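Beta-1,3-glucanosyltransferase (Rhizomucor miehei CAU432, PDB 4WTP) belongs to glycosyl hydrolase family 17 and folds as an eight-stranded parallel beta/alpha barrel, the architecture common to that enzyme family. Local coordinates at residues 186-191 and 277-282; 205-210 and 257-262; 222-227 and 244-249. One frame throughout, in Å; residues are numbered along the deposited sequence. Where two conformers were deposited one is given.

Interaction 1: 186-191 and 277-282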
# COMPACT_ATOMS: atom_id res chain seq x y z
N ASN A 186 -1.01 -7.68 -2.46
CA ASN A 186 0.22 -7.09 -3.03
C ASN A 186 0.58 -7.97 -4.20
O ASN A 186 0.70 -9.20 -4.04
CB ASN A 186 1.39 -7.20 -2.06
CG ASN A 186 1.21 -6.42 -0.77
OD1 ASN A 186 0.43 -5.49 -0.66
ND2 ASN A 186 2.01 -6.78 0.22
N ALA A 187 0.77 -7.39 -5.38
CA ALA A 187 1.17 -8.20 -6.54
C ALA A 187 1.95 -7.34 -7.49
O ALA A 187 1.50 -6.25 -7.86
CB ALA A 187 -0.07 -8.77 -7.24
N PHE A 188 3.08 -7.85 -7.96
CA PHE A 188 3.90 -7.18 -8.95
C PHE A 188 4.26 -8.11 -10.08
O PHE A 188 5.27 -8.84 -9.99
CB PHE A 188 5.20 -6.69 -8.32
CG PHE A 188 5.01 -5.57 -7.32
CD1 PHE A 188 4.68 -5.86 -5.98
CD2 PHE A 188 5.19 -4.22 -7.70
CE1 PHE A 188 4.51 -4.84 -5.06
CE2 PHE A 188 5.03 -3.20 -6.76
CZ PHE A 188 4.69 -3.51 -5.45
N PRO A 189 3.49 -8.07 -11.18
CA PRO A 189 3.87 -8.83 -12.36
C PRO A 189 5.33 -8.60 -12.81
O PRO A 189 5.95 -9.53 -13.37
CB PRO A 189 2.85 -8.36 -13.39
CG PRO A 189 1.60 -8.15 -12.56
CD PRO A 189 2.11 -7.55 -11.28
N TYR A 190 5.87 -7.41 -12.61
CA TYR A 190 7.25 -7.14 -12.91
C TYR A 190 8.19 -8.18 -12.30
O TYR A 190 9.13 -8.68 -12.94
CB TYR A 190 7.64 -5.74 -12.40
CG TYR A 190 9.07 -5.44 -12.73
CD1 TYR A 190 9.40 -4.88 -13.97
CD2 TYR A 190 10.11 -5.73 -11.85
CE1 TYR A 190 10.72 -4.65 -14.32
CE2 TYR A 190 11.43 -5.50 -12.20
CZ TYR A 190 11.74 -4.95 -13.44
OH TYR A 190 13.04 -4.72 -13.79
N TRP A 191 7.96 -8.49 -11.03
CA TRP A 191 8.82 -9.44 -10.34
C TRP A 191 8.54 -10.90 -10.71
O TRP A 191 9.26 -11.81 -10.26
CB TRP A 191 8.69 -9.24 -8.82
CG TRP A 191 9.23 -7.94 -8.33
CD1 TRP A 191 8.55 -6.96 -7.62
CD2 TRP A 191 10.58 -7.45 -8.48
NE1 TRP A 191 9.39 -5.91 -7.32
CE2 TRP A 191 10.63 -6.16 -7.81
CE3 TRP A 191 11.72 -7.96 -9.05
CZ2 TRP A 191 11.79 -5.43 -7.75
CZ3 TRP A 191 12.89 -7.21 -9.00
CH2 TRP A 191 12.93 -5.97 -8.36
N ALA A 277 14.56 1.68 -6.77
CA ALA A 277 14.66 3.13 -6.65
C ALA A 277 13.82 3.90 -7.67
O ALA A 277 13.92 5.12 -7.76
CB ALA A 277 16.13 3.56 -6.71
N HIS A 278 13.03 3.20 -8.47
CA HIS A 278 12.33 3.81 -9.61
C HIS A 278 10.84 3.47 -9.72
O HIS A 278 10.29 3.52 -10.84
CB HIS A 278 13.04 3.41 -10.90
CG HIS A 278 14.47 3.90 -10.95
ND1 HIS A 278 14.81 5.18 -11.24
CD2 HIS A 278 15.63 3.24 -10.67
CE1 HIS A 278 16.15 5.31 -11.18
NE2 HIS A 278 16.66 4.11 -10.84
N PHE A 279 10.19 3.16 -8.59
CA PHE A 279 8.74 2.85 -8.59
C PHE A 279 7.83 4.07 -8.39
O PHE A 279 6.61 3.93 -8.43
CB PHE A 279 8.41 1.80 -7.52
CG PHE A 279 8.68 0.39 -7.95
CD1 PHE A 279 7.70 -0.33 -8.59
CD2 PHE A 279 9.94 -0.17 -7.79
CE1 PHE A 279 7.93 -1.65 -8.98
CE2 PHE A 279 10.19 -1.48 -8.18
CZ PHE A 279 9.20 -2.22 -8.81
N GLY A 280 8.38 5.26 -8.19
CA GLY A 280 7.52 6.40 -7.97
C GLY A 280 6.71 6.77 -9.19
O GLY A 280 7.15 6.60 -10.34
N VAL A 281 5.54 7.34 -8.92
CA VAL A 281 4.77 8.08 -9.94
C VAL A 281 5.47 9.41 -10.21
O VAL A 281 5.49 9.88 -11.34
CB VAL A 281 3.31 8.30 -9.47
CG1 VAL A 281 2.57 9.19 -10.44
CG2 VAL A 281 2.59 6.95 -9.32
N LEU A 282 6.01 9.99 -9.13
CA LEU A 282 6.80 11.22 -9.20
C LEU A 282 8.25 10.93 -8.79
O LEU A 282 8.56 9.87 -8.22
CB LEU A 282 6.18 12.32 -8.33
CG LEU A 282 4.82 12.82 -8.86
CD1 LEU A 282 3.66 12.29 -8.05
CD2 LEU A 282 4.76 14.32 -9.01
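An apolar cluster of three aromatic side chains, F188 and W191 facing F279, joins two loops at the C-terminal ends of the barrel strands. One loop follows strand 182-186, the other follows strand 262-263, and no hydrogen bond runs between 186-191 and 277-282. F279 is the buried member and touches through two adjacent atoms of its ring: CE1 lies 4.0 Å from F188 CE2, and CZ sits 4.0 Å from NE1 of W191. This corner of the phenyl ring thus reaches between the two rings of the first loop. The planes of F188 and F279 are almost perpendicular, at 87°, and their centroids are 5.8 Å apart, yet the rings meet obliquely. W191 meets F279 in a similarly slanted way, with the benzo side of its indole adding a looser approach of CZ2 to F279 CZ at 4.3 Å. In F188 and W191 alike, CG lies opposite the carbonyl carbon (chi1 -69° and -67°), while a tight turn, in which W191 N donates to F188 O at 2.9 Å, brings the two residues close enough to share one partner. Within the same loop Y190 backs the indole, its CD2 standing 3.8 Å above the indole plane over the centre.

The opposite loop is tied down by polar contacts: G280 N bonds to D268 OD1, and G280 O receives K289 NZ. F279 also packs on P227, while W191 meets the ring of F233 and Y190 makes an edge-to-face pair with W226. F188 leans on E223 of strand 219-223, and P189 rests on A199 of helix 196-212.

Interaction 2: 205-210 and 257-262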
# COMPACT_ATOMS: atom_id res chain seq x y z
N SER A 205 -5.86 -11.41 -12.93
CA SER A 205 -5.94 -12.85 -12.68
C SER A 205 -5.57 -13.17 -11.23
O SER A 205 -6.23 -13.99 -10.57
CB SER A 205 -5.06 -13.62 -13.64
OG SER A 205 -5.69 -13.69 -14.90
N HIS A 206 -4.53 -12.53 -10.73
CA HIS A 206 -4.11 -12.73 -9.35
C HIS A 206 -5.17 -12.20 -8.40
O HIS A 206 -5.49 -12.87 -7.40
CB HIS A 206 -2.76 -12.07 -9.08
CG HIS A 206 -1.61 -12.70 -9.80
ND1 HIS A 206 -1.70 -13.91 -10.40
CD2 HIS A 206 -0.31 -12.27 -9.96
CE1 HIS A 206 -0.50 -14.22 -10.94
NE2 HIS A 206 0.34 -13.21 -10.68
N TYR A 207 -5.79 -11.06 -8.75
CA TYR A 207 -6.89 -10.54 -7.95
C TYR A 207 -8.00 -11.57 -7.83
O TYR A 207 -8.53 -11.77 -6.75
CB TYR A 207 -7.40 -9.24 -8.59
CG TYR A 207 -8.60 -8.65 -7.91
CD1 TYR A 207 -8.44 -7.85 -6.79
CD2 TYR A 207 -9.90 -8.94 -8.36
CE1 TYR A 207 -9.52 -7.32 -6.13
CE2 TYR A 207 -11.00 -8.42 -7.69
CZ TYR A 207 -10.80 -7.59 -6.58
OH TYR A 207 -11.87 -7.06 -5.87
N ASP A 208 -8.32 -12.23 -8.93
CA ASP A 208 -9.42 -13.21 -8.89
C ASP A 208 -9.08 -14.39 -7.99
O ASP A 208 -9.98 -14.96 -7.38
CB ASP A 208 -9.76 -13.69 -10.30
CG ASP A 208 -10.48 -12.63 -11.11
OD1 ASP A 208 -11.03 -11.67 -10.51
OD2 ASP A 208 -10.53 -12.78 -12.35
N GLN A 209 -7.80 -14.75 -7.90
CA GLN A 209 -7.40 -15.80 -6.95
C GLN A 209 -7.62 -15.36 -5.50
O GLN A 209 -8.00 -16.16 -4.65
CB GLN A 209 -5.93 -16.20 -7.15
CG GLN A 209 -5.68 -16.84 -8.51
CD GLN A 209 -6.23 -18.25 -8.60
OE1 GLN A 209 -6.36 -18.95 -7.58
NE2 GLN A 209 -6.57 -18.68 -9.81
N VAL A 210 -7.40 -14.09 -5.21
CA VAL A 210 -7.65 -13.59 -3.88
C VAL A 210 -9.16 -13.57 -3.61
O VAL A 210 -9.61 -13.91 -2.51
CB VAL A 210 -7.01 -12.22 -3.61
CG1 VAL A 210 -7.31 -11.74 -2.19
CG2 VAL A 210 -5.52 -12.31 -3.81
N ARG A 257 -13.69 -2.64 -12.88
CA ARG A 257 -14.18 -3.66 -11.96
C ARG A 257 -14.52 -3.12 -10.58
O ARG A 257 -14.84 -3.90 -9.69
CB ARG A 257 -13.16 -4.80 -11.86
CG ARG A 257 -12.97 -5.57 -13.18
CD ARG A 257 -12.74 -7.07 -13.00
NE ARG A 257 -14.00 -7.82 -12.98
CZ ARG A 257 -14.48 -8.50 -11.94
NH1 ARG A 257 -13.80 -8.55 -10.79
NH2 ARG A 257 -15.63 -9.14 -12.05
N ASN A 258 -14.45 -1.80 -10.40
CA ASN A 258 -14.76 -1.19 -9.13
C ASN A 258 -13.90 -1.73 -7.97
O ASN A 258 -14.38 -1.98 -6.85
CB ASN A 258 -16.26 -1.35 -8.80
CG ASN A 258 -16.76 -0.27 -7.86
OD1 ASN A 258 -16.10 0.75 -7.68
ND2 ASN A 258 -17.94 -0.48 -7.27
N ILE A 259 -12.60 -1.87 -8.22
CA ILE A 259 -11.67 -2.33 -7.22
C ILE A 259 -10.91 -1.14 -6.65
O ILE A 259 -10.46 -0.29 -7.43
CB ILE A 259 -10.68 -3.31 -7.86
CG1 ILE A 259 -11.41 -4.54 -8.42
CG2 ILE A 259 -9.59 -3.70 -6.89
CD1 ILE A 259 -10.55 -5.35 -9.33
N ASP A 260 -10.77 -1.08 -5.33
CA ASP A 260 -9.98 -0.05 -4.64
C ASP A 260 -8.49 -0.44 -4.67
O ASP A 260 -8.13 -1.54 -4.24
CB ASP A 260 -10.44 0.15 -3.18
CG ASP A 260 -11.86 0.68 -3.05
OD1 ASP A 260 -12.40 1.25 -4.01
OD2 ASP A 260 -12.38 0.53 -1.92
N LEU A 261 -7.67 0.49 -5.17
CA LEU A 261 -6.25 0.26 -5.37
C LEU A 261 -5.39 1.33 -4.70
O LEU A 261 -5.64 2.53 -4.89
CB LEU A 261 -5.95 0.28 -6.88
CG LEU A 261 -4.49 0.47 -7.29
CD1 LEU A 261 -3.71 -0.77 -6.91
CD2 LEU A 261 -4.39 0.77 -8.78
N LEU A 262 -4.37 0.89 -3.97
CA LEU A 262 -3.31 1.80 -3.50
C LEU A 262 -2.11 1.59 -4.42
O LEU A 262 -1.50 0.49 -4.41
CB LEU A 262 -2.92 1.46 -2.05
CG LEU A 262 -4.07 1.58 -1.04
CD1 LEU A 262 -3.58 1.10 0.33
CD2 LEU A 262 -4.64 3.00 -1.02
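Y207, on helix 196-212, and I259, in the connection from helix 240-256 to strand 262-263, mark the closest approach of the two backbones, with CA atoms 9.5 Å apart, so side chains have to fill the gap. They come from opposite directions. I259 puts its CD1 methyl 3.4 Å above the plane of the Y207 ring, a CH-pi contact only 15° off the ring normal, with the methyl displaced toward CE2, 3.5 Å away. I259 CG2 also touches the ring, at 3.7 Å from Y207 CE1. The tyrosine reaches this far because its CG extends away from the backbone N (chi1 176°), and its hydroxyl, itself 3.6 Å from I259 CG1, is held by a hydrogen bond to V219 O.

Toward solvent the contact turns polar and loose. R257 NH1 comes within 4.2 Å of D208 OD1, but the oxygen stands well out of the guanidinium plane and the two flat groups are perpendicular; no N-H points at the oxygen, so at most a loose attraction between opposite charges is likely, not a salt bridge.

A Schellman motif with N258 at C-prime ends helix 240-256, and it turns the chain so that I259 heads inward. There I259 also packs on V254 of that helix, and both Y207 and I259 cover I221 of strand 219-223, which pairs through its backbone with D260 and L262.

Interaction 3: 222-227 and 244-249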
# COMPACT_ATOMS: atom_id res chain seq x y z
N SER A 222 -3.46 -3.57 -2.18
CA SER A 222 -2.63 -2.71 -1.35
C SER A 222 -1.35 -2.25 -2.04
O SER A 222 -0.81 -1.22 -1.65
CB SER A 222 -2.30 -3.40 -0.03
OG SER A 222 -2.08 -4.76 -0.28
N GLU A 223 -0.87 -3.00 -3.03
CA GLU A 223 0.34 -2.58 -3.75
C GLU A 223 0.38 -3.21 -5.13
O GLU A 223 0.21 -4.45 -5.28
CB GLU A 223 1.65 -3.05 -3.08
CG GLU A 223 1.99 -2.55 -1.70
CD GLU A 223 3.20 -3.27 -1.15
OE1 GLU A 223 3.73 -4.17 -1.80
OE2 GLU A 223 3.58 -2.98 -0.02
N THR A 224 0.69 -2.37 -6.13
CA THR A 224 1.23 -2.83 -7.41
C THR A 224 1.85 -1.61 -8.07
O THR A 224 1.48 -0.47 -7.77
CB THR A 224 0.18 -3.47 -8.32
OG1 THR A 224 0.88 -4.16 -9.36
CG2 THR A 224 -0.71 -2.41 -8.99
N GLY A 225 2.81 -1.85 -8.96
CA GLY A 225 3.52 -0.76 -9.64
C GLY A 225 4.54 -1.36 -10.58
O GLY A 225 4.65 -2.58 -10.70
N TRP A 226 5.34 -0.49 -11.22
CA TRP A 226 6.24 -0.91 -12.28
C TRP A 226 7.37 0.10 -12.30
O TRP A 226 7.13 1.33 -12.29
CB TRP A 226 5.52 -0.90 -13.64
CG TRP A 226 6.31 -1.55 -14.73
CD1 TRP A 226 7.40 -1.02 -15.43
CD2 TRP A 226 6.14 -2.92 -15.21
NE1 TRP A 226 7.85 -1.95 -16.35
CE2 TRP A 226 7.12 -3.10 -16.27
CE3 TRP A 226 5.26 -3.95 -14.94
CZ2 TRP A 226 7.22 -4.28 -16.97
CZ3 TRP A 226 5.40 -5.14 -15.64
CH2 TRP A 226 6.35 -5.31 -16.64
N PRO A 227 8.64 -0.35 -12.39
CA PRO A 227 9.77 0.57 -12.31
C PRO A 227 10.09 1.24 -13.64
O PRO A 227 9.95 0.68 -14.74
CB PRO A 227 10.93 -0.34 -11.88
CG PRO A 227 10.60 -1.65 -12.51
CD PRO A 227 9.09 -1.75 -12.40
N ASN A 244 4.51 4.10 -17.45
CA ASN A 244 3.34 4.85 -17.92
C ASN A 244 2.23 3.93 -18.40
O ASN A 244 1.08 4.11 -18.02
CB ASN A 244 3.79 5.79 -19.05
CG ASN A 244 2.76 6.86 -19.35
OD1 ASN A 244 2.26 7.52 -18.45
ND2 ASN A 244 2.47 7.05 -20.63
N LYS A 245 2.58 2.93 -19.21
CA LYS A 245 1.60 1.97 -19.69
C LYS A 245 0.96 1.19 -18.53
O LYS A 245 -0.26 1.01 -18.49
CB LYS A 245 2.22 1.03 -20.72
CG LYS A 245 1.30 -0.09 -21.12
CD LYS A 245 1.79 -0.86 -22.33
CE LYS A 245 0.90 -2.07 -22.61
NZ LYS A 245 -0.58 -1.83 -22.61
N TYR A 246 1.80 0.72 -17.60
CA TYR A 246 1.30 -0.09 -16.48
C TYR A 246 0.34 0.74 -15.64
O TYR A 246 -0.75 0.31 -15.28
CB TYR A 246 2.45 -0.60 -15.61
CG TYR A 246 1.98 -1.65 -14.61
CD1 TYR A 246 1.51 -2.88 -15.06
CD2 TYR A 246 1.96 -1.39 -13.24
CE1 TYR A 246 1.08 -3.86 -14.15
CE2 TYR A 246 1.54 -2.36 -12.32
CZ TYR A 246 1.08 -3.57 -12.80
OH TYR A 246 0.65 -4.56 -11.94
N LEU A 247 0.74 1.98 -15.34
CA LEU A 247 -0.10 2.90 -14.58
C LEU A 247 -1.46 3.08 -15.28
O LEU A 247 -2.52 2.93 -14.65
CB LEU A 247 0.62 4.25 -14.48
CG LEU A 247 -0.16 5.35 -13.79
CD1 LEU A 247 -0.46 4.99 -12.34
CD2 LEU A 247 0.61 6.66 -13.90
N HIS A 248 -1.43 3.40 -16.57
CA HIS A 248 -2.69 3.60 -17.30
C HIS A 248 -3.54 2.35 -17.27
O HIS A 248 -4.75 2.44 -17.04
CB HIS A 248 -2.41 3.98 -18.74
CG HIS A 248 -1.76 5.33 -18.91
ND1 HIS A 248 -1.52 5.89 -20.12
CD2 HIS A 248 -1.30 6.23 -17.98
CE1 HIS A 248 -0.93 7.07 -19.96
NE2 HIS A 248 -0.82 7.30 -18.65
N ASP A 249 -2.94 1.20 -17.52
CA ASP A 249 -3.70 -0.05 -17.64
C ASP A 249 -4.29 -0.47 -16.32
O ASP A 249 -5.44 -0.87 -16.26
CB ASP A 249 -2.84 -1.20 -18.17
CG ASP A 249 -2.41 -1.02 -19.60
OD1 ASP A 249 -2.95 -0.14 -20.30
OD2 ASP A 249 -1.53 -1.79 -20.04
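The chain leaving strand 219-223 passes close alongside helix 240-256: W226 and Y246 have CA atoms 6.5 Å apart, and G225 and L247 are 7.1 Å apart. Nearly everything across this buried contact goes through Y246. Its ring extends away from the helix, CG anti to the backbone N (chi1 -169°), and lies along the loop from W226 to T224.

At the far end the phenol OH donates a 2.6 Å hydrogen bond to T224 OG1, which sits at the ring edge, in its plane. T224 OG1 accepts from Y246 and donates to A187 O, so both buried hydroxyls are used in a short hydrogen-bond chain. Midway, Y246 CE2 rests 3.5 Å from G225 O, the ring lying against the bare backbone. Closer to the helix, W226 crosses the tyrosine at about a right angle: its CB touches CD2 of Y246 at 3.6 Å, and its CE3 stands 3.9 Å above the tyrosine ring, toward the rim. The planes make 40°, which leaves the pair oblique. The indole NE1 is held separately by V237 O. On another side of the helix, K245 NZ bridges to D249 OD2 at 2.7 Å, one turn on.

The C252-C298 disulfide ties this helix to the chain's C-terminus. Strand, loop and returning helix form one beta/alpha unit of a TIM-type barrel, with the contact packing the loop at the strand's C-terminal end against the helix that follows it.

How the interactions relate
Interactions 1 and 3 adjoin, their centres 6 Å apart: P189 CD lies 3.4 Å from Y246 OH, and F188 CE2 packs 3.4 Å from G225 N. Both secure loops at the C-terminal ends of the barrel strands, interaction 1, partly buried, by aromatic rings alone and interaction 3, wholly buried, by a chain of hydroxyl hydrogen bonds plus rings. Interaction 2, about 16 Å from interaction 1 between centres, is also partly buried: Y207 and I259 are inside, R257 and D208 at the surface. Its side chains pack on I221 of strand 219-223 and V254 of helix 240-256, the strand and helix that interaction 3 joins, and L262 CB touches S222 O at 3.4 Å where the strands close the barrel.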